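Putative acetyltransferase (Streptococcus mutans, PDB 3LD2) binds coenzyme A and, as a member of the GNAT family, probably transfers an acyl group from an acyl-coenzyme A donor. Local coordinates at residues Lys76-Leu84 / Val93-Leu101; Tyr142-Ser152 / Val182-Glu192. All coordinates share one frame; numbering follows the deposited sequence.

Contact 1 of 2, residues Lys76-Leu84 / Val93-Leu101; sequences KFESNTHFL and VGVLDYSSL
His82 turns the edge of its imidazole toward the face of Tyr98 in an offset edge-to-face pair, the ring centroids 5.2 Å apart and the planes inclined at 61°. The nearest approach is His82 CD2 to Tyr98 CE1, 3.4 Å, while His82 CB sits over the same phenol ring, 4.0 Å from its centroid, as a CH-pi donor. Tyr98 carries its CG between the backbone N and the carbonyl carbon (chi1 64°), a choice that brings the ring back across the neighbouring strand. Leu84 closes in on the edge of the phenol with CG near CE2, and its CB meets CB of Leu96 beside it. These four side chains share one face of the sheet; helix 126-138 packs on Leu84 and Tyr98, and its Phe134 makes a second edge-to-face pair with Tyr98.

On the reverse side Phe83 and Asp97 run alongside each other. Asp97 CB lies over one face of the phenyl ring, 4.0 Å from its centroid, and Lys76 CB adjoins the ring edge in its plane. The Asp97 carboxylate has Thr81 CG2 against OD2 and a long salt bridge from Lys76 NZ to that oxygen, 3.9 Å.

Within the sheet, between these two faces, His82 and Tyr98 exchange both backbone hydrogen bonds, as do Leu84 and Leu96; Phe83 and Asp97 form the non-hydrogen-bonded pair between them. This is the open end of the antiparallel hairpin 82-88/92-100, which in GNAT folds precedes the strand lining the coenzyme A site; here that strand is 110-117, with CoA-binding Ile115 close to Leu96.

Contact 2 of 2, residues Tyr142-Ser152 / Val182-Glu192; sequences YQKVLIHVLSS and VDDLIYSYDLE
Strand 144-150, one of the two central parallel strands of the GNAT fold beside which coenzyme A binds, pairs antiparallel with the C-terminal strand 180-190; the Val149 side chain lies about 5 Å from the cofactor. Reciprocal backbone hydrogen bonds join Val145 to Tyr189, Ile147 to Tyr187 and Val149 to Leu185. At one end Ser151 N donates to Asp183 O, and Asp183 N returns a bond to Ser151 OG, 2.9 Å; at the other, Gln143 O takes Glu192 N on a lone pair and Leu191 N weakly.

On one face His148 ND1 donates to the syn side of Asp184 OD2 at 2.6 Å. Asp184 CG lies opposite the backbone N (chi1 -171°), bringing the carboxylate to the imidazole edge, nearly coplanar (22°), which fixes the ring's rotation. Ile186 runs alongside, its CG1 over the imidazole face, 4.2 Å from the centroid, while its CG2 reaches Leu146 CG at 3.8 Å.

On the other face, Val149 CG2 meets Tyr187 CD2 at 3.6 Å, and Ile147 crosses Tyr187 with CG1 against CB. Val145 lies beside Tyr189, CB to CB 3.6 Å, and its CG2 also touches Leu191 CD2.

Helix 154-162 covers this second face through Val157 and Tyr160. Strand 110-117 flanks 144-150; from strand 166-177, bordering 180-190, Glu168 salt-bridges Lys144 NZ and hydrogen-bonds Ser188 OG, while Asp183 accepts from Lys173 N and salt-bridges Arg170.

From the N terminus the chain passes strand 35-39 and two helices before contact 1 closes a short loop, the hairpin of strands 82-88 and 92-100. Strand 110-117 and helix 126-138 follow, and only then does contact 2 open; its longer loop, holding helix 154-162 and strand 166-177, shuts at the end of the modelled chain. The two loops are therefore in series, neither nested nor crossed. Their centres lie about 17 Å apart in one mixed sheet, with strand 110-117 between strands 92-100 and 144-150. Their ends touch directly: Ser100 OG and Tyr142 OH are 2.9 Å apart, a probable hydrogen bond, and Leu101 packs on Leu146.

Contact 1 of 2, residues Lys76-Leu84 / Val93-Leu101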
loop_
_atom_site.group_PDB
_atom_site.type_symbol
_atom_site.label_atom_id
_atom_site.label_comp_id
_atom_site.label_asym_id
_atom_site.label_seq_id
_atom_site.Cartn_x
_atom_site.Cartn_y
_atom_site.Cartn_z
ATOM N N LYS A 76 6.434 6.125 11.614
ATOM C CA LYS A 76 6.528 6.231 10.166
ATOM C C LYS A 76 6.362 7.651 9.726
ATOM O O LYS A 76 7.135 8.142 8.912
ATOM C CB LYS A 76 5.476 5.351 9.484
ATOM C CG LYS A 76 5.816 3.889 9.539
ATOM C CD LYS A 76 4.618 3.026 9.261
ATOM C CE LYS A 76 4.528 2.695 7.797
ATOM N NZ LYS A 76 4.023 1.286 7.651
ATOM N N PHE A 77 5.343 8.305 10.265
ATOM C CA PHE A 77 5.082 9.690 9.932
ATOM C C PHE A 77 6.329 10.546 10.225
ATOM O O PHE A 77 6.691 11.413 9.428
ATOM C CB PHE A 77 3.880 10.183 10.724
ATOM C CG PHE A 77 3.311 11.470 10.220
ATOM C CD1 PHE A 77 3.015 11.630 8.875
ATOM C CD2 PHE A 77 3.072 12.521 11.087
ATOM C CE1 PHE A 77 2.488 12.812 8.398
ATOM C CE2 PHE A 77 2.539 13.722 10.612
ATOM C CZ PHE A 77 2.240 13.865 9.268
ATOM N N GLU A 78 6.979 10.263 11.360
ATOM C CA GLU A 78 8.186 10.950 11.806
ATOM C C GLU A 78 9.488 10.515 11.116
ATOM O O GLU A 78 10.571 11.059 11.402
ATOM C CB GLU A 78 8.358 10.792 13.317
ATOM C CG GLU A 78 7.207 11.368 14.132
ATOM C CD GLU A 78 7.470 11.352 15.624
ATOM O OE1 GLU A 78 8.417 10.657 16.056
ATOM O OE2 GLU A 78 6.728 12.025 16.372
ATOM N N SER A 79 9.408 9.538 10.222
ATOM C CA SER A 79 10.608 9.131 9.505
ATOM C C SER A 79 10.417 9.162 8.003
ATOM O O SER A 79 11.026 8.405 7.274
ATOM C CB SER A 79 11.110 7.764 9.977
ATOM O OG SER A 79 10.029 6.863 10.151
ATOM N N ASN A 80 9.533 10.029 7.550
ATOM C CA ASN A 80 9.485 10.396 6.141
ATOM C C ASN A 80 8.578 9.579 5.235
ATOM O O ASN A 80 8.455 9.874 4.045
ATOM C CB ASN A 80 10.911 10.579 5.583
ATOM C CG ASN A 80 11.654 11.745 6.294
ATOM O OD1 ASN A 80 11.145 12.868 6.349
ATOM N ND2 ASN A 80 12.816 11.462 6.879
ATOM N N THR A 81 7.900 8.588 5.804
ATOM C CA THR A 81 6.834 7.920 5.071
ATOM C C THR A 81 5.682 8.908 4.901
ATOM O O THR A 81 5.290 9.565 5.852
ATOM C CB THR A 81 6.343 6.694 5.827
ATOM O OG1 THR A 81 7.467 5.887 6.192
ATOM C CG2 THR A 81 5.389 5.886 4.954
ATOM N N HIS A 82 5.146 9.026 3.697
ATOM C CA HIS A 82 4.025 9.925 3.470
ATOM C C HIS A 82 2.705 9.152 3.320
ATOM O O HIS A 82 2.708 8.003 2.892
ATOM C CB HIS A 82 4.294 10.782 2.248
ATOM C CG HIS A 82 5.710 11.265 2.158
ATOM N ND1 HIS A 82 6.268 12.124 3.082
ATOM C CD2 HIS A 82 6.684 11.008 1.250
ATOM C CE1 HIS A 82 7.524 12.372 2.751
ATOM N NE2 HIS A 82 7.802 11.705 1.644
ATOM N N PHE A 83 1.589 9.778 3.702
ATOM C CA PHE A 83 0.273 9.132 3.695
ATOM C C PHE A 83 -0.774 9.922 2.906
ATOM O O PHE A 83 -1.037 11.097 3.179
ATOM C CB PHE A 83 -0.252 8.946 5.118
ATOM C CG PHE A 83 0.632 8.125 6.016
ATOM C CD1 PHE A 83 0.210 6.879 6.470
ATOM C CD2 PHE A 83 1.861 8.600 6.432
ATOM C CE1 PHE A 83 0.997 6.115 7.319
ATOM C CE2 PHE A 83 2.667 7.844 7.280
ATOM C CZ PHE A 83 2.222 6.588 7.728
ATOM N N LEU A 84 -1.385 9.273 1.924
ATOM C CA LEU A 84 -2.576 9.809 1.280
ATOM C C LEU A 84 -3.785 9.119 1.894
ATOM O O LEU A 84 -3.771 7.899 2.150
ATOM C CB LEU A 84 -2.539 9.569 -0.221
ATOM C CG LEU A 84 -1.341 10.217 -0.918
ATOM C CD1 LEU A 84 -1.317 9.842 -2.385
ATOM C CD2 LEU A 84 -1.381 11.730 -0.759
ATOM N N VAL A 93 -11.869 6.278 4.436
ATOM C CA VAL A 93 -12.304 5.031 3.799
ATOM C C VAL A 93 -11.205 4.364 2.975
ATOM O O VAL A 93 -11.413 3.293 2.402
ATOM C CB VAL A 93 -13.532 5.234 2.867
ATOM C CG1 VAL A 93 -14.785 5.485 3.684
ATOM C CG2 VAL A 93 -13.266 6.344 1.836
ATOM N N GLY A 94 -10.047 5.011 2.912
ATOM C CA GLY A 94 -8.894 4.476 2.216
ATOM C C GLY A 94 -7.596 5.135 2.662
ATOM O O GLY A 94 -7.590 6.295 3.099
ATOM N N VAL A 95 -6.491 4.400 2.567
ATOM C CA VAL A 95 -5.193 4.964 2.915
ATOM C C VAL A 95 -4.045 4.376 2.084
ATOM O O VAL A 95 -4.006 3.172 1.809
ATOM C CB VAL A 95 -4.896 4.827 4.423
ATOM C CG1 VAL A 95 -4.938 3.361 4.853
ATOM C CG2 VAL A 95 -3.553 5.479 4.757
ATOM N N LEU A 96 -3.124 5.243 1.669
ATOM C CA LEU A 96 -1.952 4.827 0.930
ATOM C C LEU A 96 -0.728 5.515 1.529
ATOM O O LEU A 96 -0.665 6.752 1.580
ATOM C CB LEU A 96 -2.087 5.157 -0.560
ATOM C CG LEU A 96 -0.898 4.693 -1.442
ATOM C CD1 LEU A 96 -1.259 4.483 -2.911
ATOM C CD2 LEU A 96 0.322 5.631 -1.341
ATOM N N ASP A 97 0.231 4.721 2.002
ATOM C CA ASP A 97 1.504 5.261 2.472
ATOM C C ASP A 97 2.620 4.848 1.522
ATOM O O ASP A 97 2.586 3.759 0.951
ATOM C CB ASP A 97 1.828 4.767 3.869
ATOM C CG ASP A 97 2.197 3.303 3.892
ATOM O OD1 ASP A 97 1.326 2.482 3.559
ATOM O OD2 ASP A 97 3.348 2.965 4.244
ATOM N N TYR A 98 3.596 5.729 1.334
ATOM C CA TYR A 98 4.722 5.429 0.453
ATOM C C TYR A 98 6.026 5.948 0.994
ATOM O O TYR A 98 6.063 6.843 1.827
ATOM C CB TYR A 98 4.490 5.940 -0.972
ATOM C CG TYR A 98 4.376 7.432 -1.131
ATOM C CD1 TYR A 98 5.501 8.202 -1.401
ATOM C CD2 TYR A 98 3.142 8.075 -1.042
ATOM C CE1 TYR A 98 5.414 9.576 -1.569
ATOM C CE2 TYR A 98 3.033 9.453 -1.203
ATOM C CZ TYR A 98 4.181 10.207 -1.458
ATOM O OH TYR A 98 4.115 11.585 -1.628
ATOM N N SER A 99 7.104 5.370 0.513
ATOM C CA SER A 99 8.422 5.724 1.004
ATOM C C SER A 99 9.489 5.131 0.083
ATOM O O SER A 99 9.203 4.202 -0.689
ATOM C CB SER A 99 8.592 5.147 2.395
ATOM O OG SER A 99 8.811 3.754 2.275
ATOM N N SER A 100 10.710 5.674 0.164
ATOM C CA SER A 100 11.889 5.090 -0.495
ATOM C C SER A 100 12.114 3.609 -0.159
ATOM O O SER A 100 12.080 3.212 1.001
ATOM C CB SER A 100 13.141 5.866 -0.094
ATOM O OG SER A 100 13.341 6.952 -0.980
ATOM N N LEU A 101 12.384 2.796 -1.164
ATOM C CA LEU A 101 12.595 1.376 -0.902
ATOM C C LEU A 101 13.898 1.097 -0.151
ATOM O O LEU A 101 13.940 0.202 0.689
ATOM C CB LEU A 101 12.533 0.557 -2.191
ATOM C CG LEU A 101 12.569 -0.959 -1.985
ATOM C CD1 LEU A 101 11.523 -1.400 -0.956
ATOM C CD2 LEU A 101 12.353 -1.689 -3.298
#

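Contact 2 of 2, residues Tyr142-Ser152 / Val182-Glu192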
loop_
_atom_site.group_PDB
_atom_site.type_symbol
_atom_site.label_atom_id
_atom_site.label_comp_id
_atom_site.label_asym_id
_atom_site.label_seq_id
_atom_site.Cartn_x
_atom_site.Cartn_y
_atom_site.Cartn_z
ATOM N N TYR A 142 11.327 9.748 -8.537
ATOM C CA TYR A 142 11.794 8.353 -8.610
ATOM C C TYR A 142 11.732 7.799 -10.024
ATOM O O TYR A 142 11.064 8.356 -10.898
ATOM C CB TYR A 142 10.982 7.420 -7.700
ATOM C CG TYR A 142 11.035 7.680 -6.215
ATOM C CD1 TYR A 142 11.987 7.071 -5.411
ATOM C CD2 TYR A 142 10.106 8.499 -5.614
ATOM C CE1 TYR A 142 12.025 7.293 -4.040
ATOM C CE2 TYR A 142 10.139 8.735 -4.247
ATOM C CZ TYR A 142 11.089 8.128 -3.462
ATOM O OH TYR A 142 11.094 8.374 -2.098
ATOM N N GLN A 143 12.413 6.681 -10.242
ATOM C CA GLN A 143 12.466 6.070 -11.567
ATOM C C GLN A 143 11.496 4.900 -11.642
ATOM O O GLN A 143 10.904 4.622 -12.686
ATOM C CB GLN A 143 13.879 5.551 -11.853
ATOM C CG GLN A 143 14.932 6.630 -12.055
ATOM C CD GLN A 143 14.642 7.477 -13.270
ATOM O OE1 GLN A 143 14.305 8.655 -13.140
ATOM N NE2 GLN A 143 14.747 6.879 -14.465
ATOM N N LYS A 144 11.340 4.225 -10.506
ATOM C CA LYS A 144 10.725 2.921 -10.476
ATOM C C LYS A 144 9.957 2.693 -9.187
ATOM O O LYS A 144 10.451 2.987 -8.089
ATOM C CB LYS A 144 11.812 1.853 -10.606
ATOM C CG LYS A 144 11.300 0.445 -10.684
ATOM C CD LYS A 144 12.367 -0.530 -10.265
ATOM C CE LYS A 144 12.019 -1.946 -10.697
ATOM N NZ LYS A 144 13.212 -2.824 -10.695
ATOM N N VAL A 145 8.743 2.172 -9.346
ATOM C CA VAL A 145 7.955 1.681 -8.229
ATOM C C VAL A 145 8.108 0.173 -8.149
ATOM O O VAL A 145 8.067 -0.522 -9.153
ATOM C CB VAL A 145 6.450 1.937 -8.412
ATOM C CG1 VAL A 145 5.719 1.610 -7.127
ATOM C CG2 VAL A 145 6.198 3.344 -8.841
ATOM N N LEU A 146 8.231 -0.328 -6.940
ATOM C CA LEU A 146 8.296 -1.745 -6.747
ATOM C C LEU A 146 7.537 -2.193 -5.474
ATOM O O LEU A 146 7.726 -1.622 -4.393
ATOM C CB LEU A 146 9.763 -2.172 -6.745
ATOM C CG LEU A 146 10.057 -3.659 -6.783
ATOM C CD1 LEU A 146 11.264 -3.948 -7.619
ATOM C CD2 LEU A 146 10.266 -4.133 -5.360
ATOM N N ILE A 147 6.684 -3.213 -5.627
ATOM C CA ILE A 147 5.928 -3.786 -4.506
ATOM C C ILE A 147 5.930 -5.312 -4.466
ATOM O O ILE A 147 6.140 -5.989 -5.477
ATOM C CB ILE A 147 4.460 -3.343 -4.527
ATOM C CG1 ILE A 147 3.857 -3.646 -5.897
ATOM C CG2 ILE A 147 4.335 -1.846 -4.165
ATOM C CD1 ILE A 147 2.454 -3.128 -6.075
ATOM N N HIS A 148 5.682 -5.835 -3.276
ATOM C CA HIS A 148 5.559 -7.263 -3.032
ATOM C C HIS A 148 4.095 -7.607 -2.782
ATOM O O HIS A 148 3.456 -6.980 -1.938
ATOM C CB HIS A 148 6.346 -7.634 -1.791
ATOM C CG HIS A 148 7.825 -7.576 -1.976
ATOM N ND1 HIS A 148 8.605 -8.707 -2.075
ATOM C CD2 HIS A 148 8.672 -6.524 -2.084
ATOM C CE1 HIS A 148 9.869 -8.354 -2.226
ATOM N NE2 HIS A 148 9.936 -7.035 -2.235
ATOM N N VAL A 149 3.565 -8.590 -3.507
ATOM C CA VAL A 149 2.175 -9.005 -3.352
ATOM C C VAL A 149 2.140 -10.515 -3.086
ATOM O O VAL A 149 2.684 -11.295 -3.863
ATOM C CB VAL A 149 1.344 -8.665 -4.618
ATOM C CG1 VAL A 149 -0.150 -8.820 -4.354
ATOM C CG2 VAL A 149 1.630 -7.258 -5.106
ATOM N N LEU A 150 1.538 -10.925 -1.974
ATOM C CA LEU A 150 1.262 -12.340 -1.718
ATOM C C LEU A 150 0.402 -12.895 -2.840
ATOM O O LEU A 150 -0.537 -12.226 -3.261
ATOM C CB LEU A 150 0.491 -12.509 -0.427
ATOM C CG LEU A 150 1.277 -12.305 0.852
ATOM C CD1 LEU A 150 0.473 -12.876 2.020
ATOM C CD2 LEU A 150 2.652 -12.975 0.730
ATOM N N SER A 151 0.733 -14.097 -3.331
ATOM C CA SER A 151 -0.038 -14.725 -4.410
ATOM C C SER A 151 -1.483 -15.071 -3.992
ATOM O O SER A 151 -2.331 -15.333 -4.826
ATOM C CB SER A 151 0.703 -15.935 -5.013
ATOM O OG SER A 151 0.905 -16.980 -4.084
ATOM N N SER A 152 -1.747 -15.030 -2.691
ATOM C CA SER A 152 -3.053 -15.282 -2.153
ATOM C C SER A 152 -3.942 -14.051 -2.265
ATOM O O SER A 152 -5.163 -14.125 -2.070
ATOM C CB SER A 152 -2.916 -15.677 -0.685
ATOM O OG SER A 152 -2.079 -14.773 0.013
ATOM N N VAL A 182 2.681 -19.911 0.066
ATOM C CA VAL A 182 2.307 -18.748 -0.724
ATOM C C VAL A 182 3.530 -18.192 -1.426
ATOM O O VAL A 182 4.626 -18.214 -0.869
ATOM C CB VAL A 182 1.622 -17.698 0.168
ATOM C CG1 VAL A 182 1.090 -16.541 -0.671
ATOM C CG2 VAL A 182 0.499 -18.374 0.942
ATOM N N ASP A 183 3.348 -17.754 -2.663
ATOM C CA ASP A 183 4.415 -17.086 -3.401
ATOM C C ASP A 183 4.417 -15.574 -3.179
ATOM O O ASP A 183 3.407 -14.965 -2.805
ATOM C CB ASP A 183 4.272 -17.337 -4.899
ATOM C CG ASP A 183 4.482 -18.801 -5.285
ATOM O OD1 ASP A 183 5.137 -19.564 -4.538
ATOM O OD2 ASP A 183 3.993 -19.166 -6.369
ATOM N N ASP A 184 5.560 -14.969 -3.443
ATOM C CA ASP A 184 5.703 -13.533 -3.362
ATOM C C ASP A 184 5.820 -12.999 -4.779
ATOM O O ASP A 184 6.785 -13.297 -5.487
ATOM C CB ASP A 184 6.953 -13.202 -2.560
ATOM C CG ASP A 184 7.073 -11.731 -2.235
ATOM O OD1 ASP A 184 6.047 -11.013 -2.294
ATOM O OD2 ASP A 184 8.204 -11.306 -1.905
ATOM N N LEU A 185 4.833 -12.228 -5.214
ATOM C CA LEU A 185 4.873 -11.661 -6.549
ATOM C C LEU A 185 5.320 -10.224 -6.474
ATOM O O LEU A 185 4.784 -9.434 -5.697
ATOM C CB LEU A 185 3.515 -11.746 -7.223
ATOM C CG LEU A 185 2.853 -13.115 -7.194
ATOM C CD1 LEU A 185 1.495 -13.023 -7.885
ATOM C CD2 LEU A 185 3.776 -14.126 -7.841
ATOM N N ILE A 186 6.321 -9.898 -7.281
ATOM C CA ILE A 186 6.959 -8.605 -7.206
ATOM C C ILE A 186 6.517 -7.824 -8.401
ATOM O O ILE A 186 6.817 -8.218 -9.528
ATOM C CB ILE A 186 8.484 -8.749 -7.183
ATOM C CG1 ILE A 186 8.880 -9.486 -5.911
ATOM C CG2 ILE A 186 9.165 -7.369 -7.241
ATOM C CD1 ILE A 186 10.348 -9.590 -5.705
ATOM N N TYR A 187 5.781 -6.742 -8.142
ATOM C CA TYR A 187 5.245 -5.885 -9.194
ATOM C C TYR A 187 5.994 -4.567 -9.302
ATOM O O TYR A 187 6.416 -3.984 -8.304
ATOM C CB TYR A 187 3.754 -5.618 -8.968
ATOM C CG TYR A 187 2.859 -6.752 -9.411
ATOM C CD1 TYR A 187 2.301 -6.770 -10.683
ATOM C CD2 TYR A 187 2.587 -7.818 -8.564
ATOM C CE1 TYR A 187 1.502 -7.809 -11.094
ATOM C CE2 TYR A 187 1.773 -8.869 -8.965
ATOM C CZ TYR A 187 1.245 -8.861 -10.224
ATOM O OH TYR A 187 0.432 -9.892 -10.611
ATOM N N SER A 188 6.159 -4.067 -10.510
ATOM C CA SER A 188 6.888 -2.825 -10.636
ATOM C C SER A 188 6.168 -1.883 -11.563
ATOM O O SER A 188 5.199 -2.260 -12.218
ATOM C CB SER A 188 8.355 -3.065 -11.047
ATOM O OG SER A 188 8.438 -3.653 -12.323
ATOM N N TYR A 189 6.623 -0.637 -11.587
ATOM C CA TYR A 189 6.012 0.368 -12.435
ATOM C C TYR A 189 7.094 1.296 -12.929
ATOM O O TYR A 189 7.889 1.802 -12.135
ATOM C CB TYR A 189 4.958 1.159 -11.646
ATOM C CG TYR A 189 4.001 1.958 -12.507
ATOM C CD1 TYR A 189 2.672 1.570 -12.653
ATOM C CD2 TYR A 189 4.423 3.100 -13.161
ATOM C CE1 TYR A 189 1.796 2.291 -13.436
ATOM C CE2 TYR A 189 3.556 3.832 -13.945
ATOM C CZ TYR A 189 2.248 3.432 -14.075
ATOM O OH TYR A 189 1.399 4.176 -14.860
ATOM N N ASP A 190 7.118 1.530 -14.235
ATOM C CA ASP A 190 8.152 2.351 -14.855
ATOM C C ASP A 190 7.790 3.832 -14.753
ATOM O O ASP A 190 6.899 4.309 -15.448
ATOM C CB ASP A 190 8.343 1.927 -16.321
ATOM C CG ASP A 190 9.733 2.290 -16.876
ATOM O OD1 ASP A 190 10.409 1.409 -17.472
ATOM O OD2 ASP A 190 10.150 3.460 -16.718
ATOM N N LEU A 191 8.451 4.550 -13.854
ATOM C CA LEU A 191 8.293 5.994 -13.810
ATOM C C LEU A 191 9.085 6.612 -14.959
ATOM O O LEU A 191 8.761 7.695 -15.427
ATOM C CB LEU A 191 8.743 6.579 -12.473
ATOM C CG LEU A 191 7.734 6.609 -11.332
ATOM C CD1 LEU A 191 6.286 6.467 -11.834
ATOM C CD2 LEU A 191 8.075 5.539 -10.345
ATOM N N GLU A 192 10.138 5.921 -15.382
ATOM C CA GLU A 192 10.797 6.168 -16.672
ATOM C C GLU A 192 12.221 6.688 -16.532
ATOM O O GLU A 192 13.159 5.888 -16.390
ATOM C CB GLU A 192 9.928 7.020 -17.619
ATOM C CG GLU A 192 8.971 6.165 -18.469
ATOM C CD GLU A 192 7.495 6.609 -18.416
ATOM O OE1 GLU A 192 7.143 7.516 -17.622
ATOM O OE2 GLU A 192 6.673 6.035 -19.170
#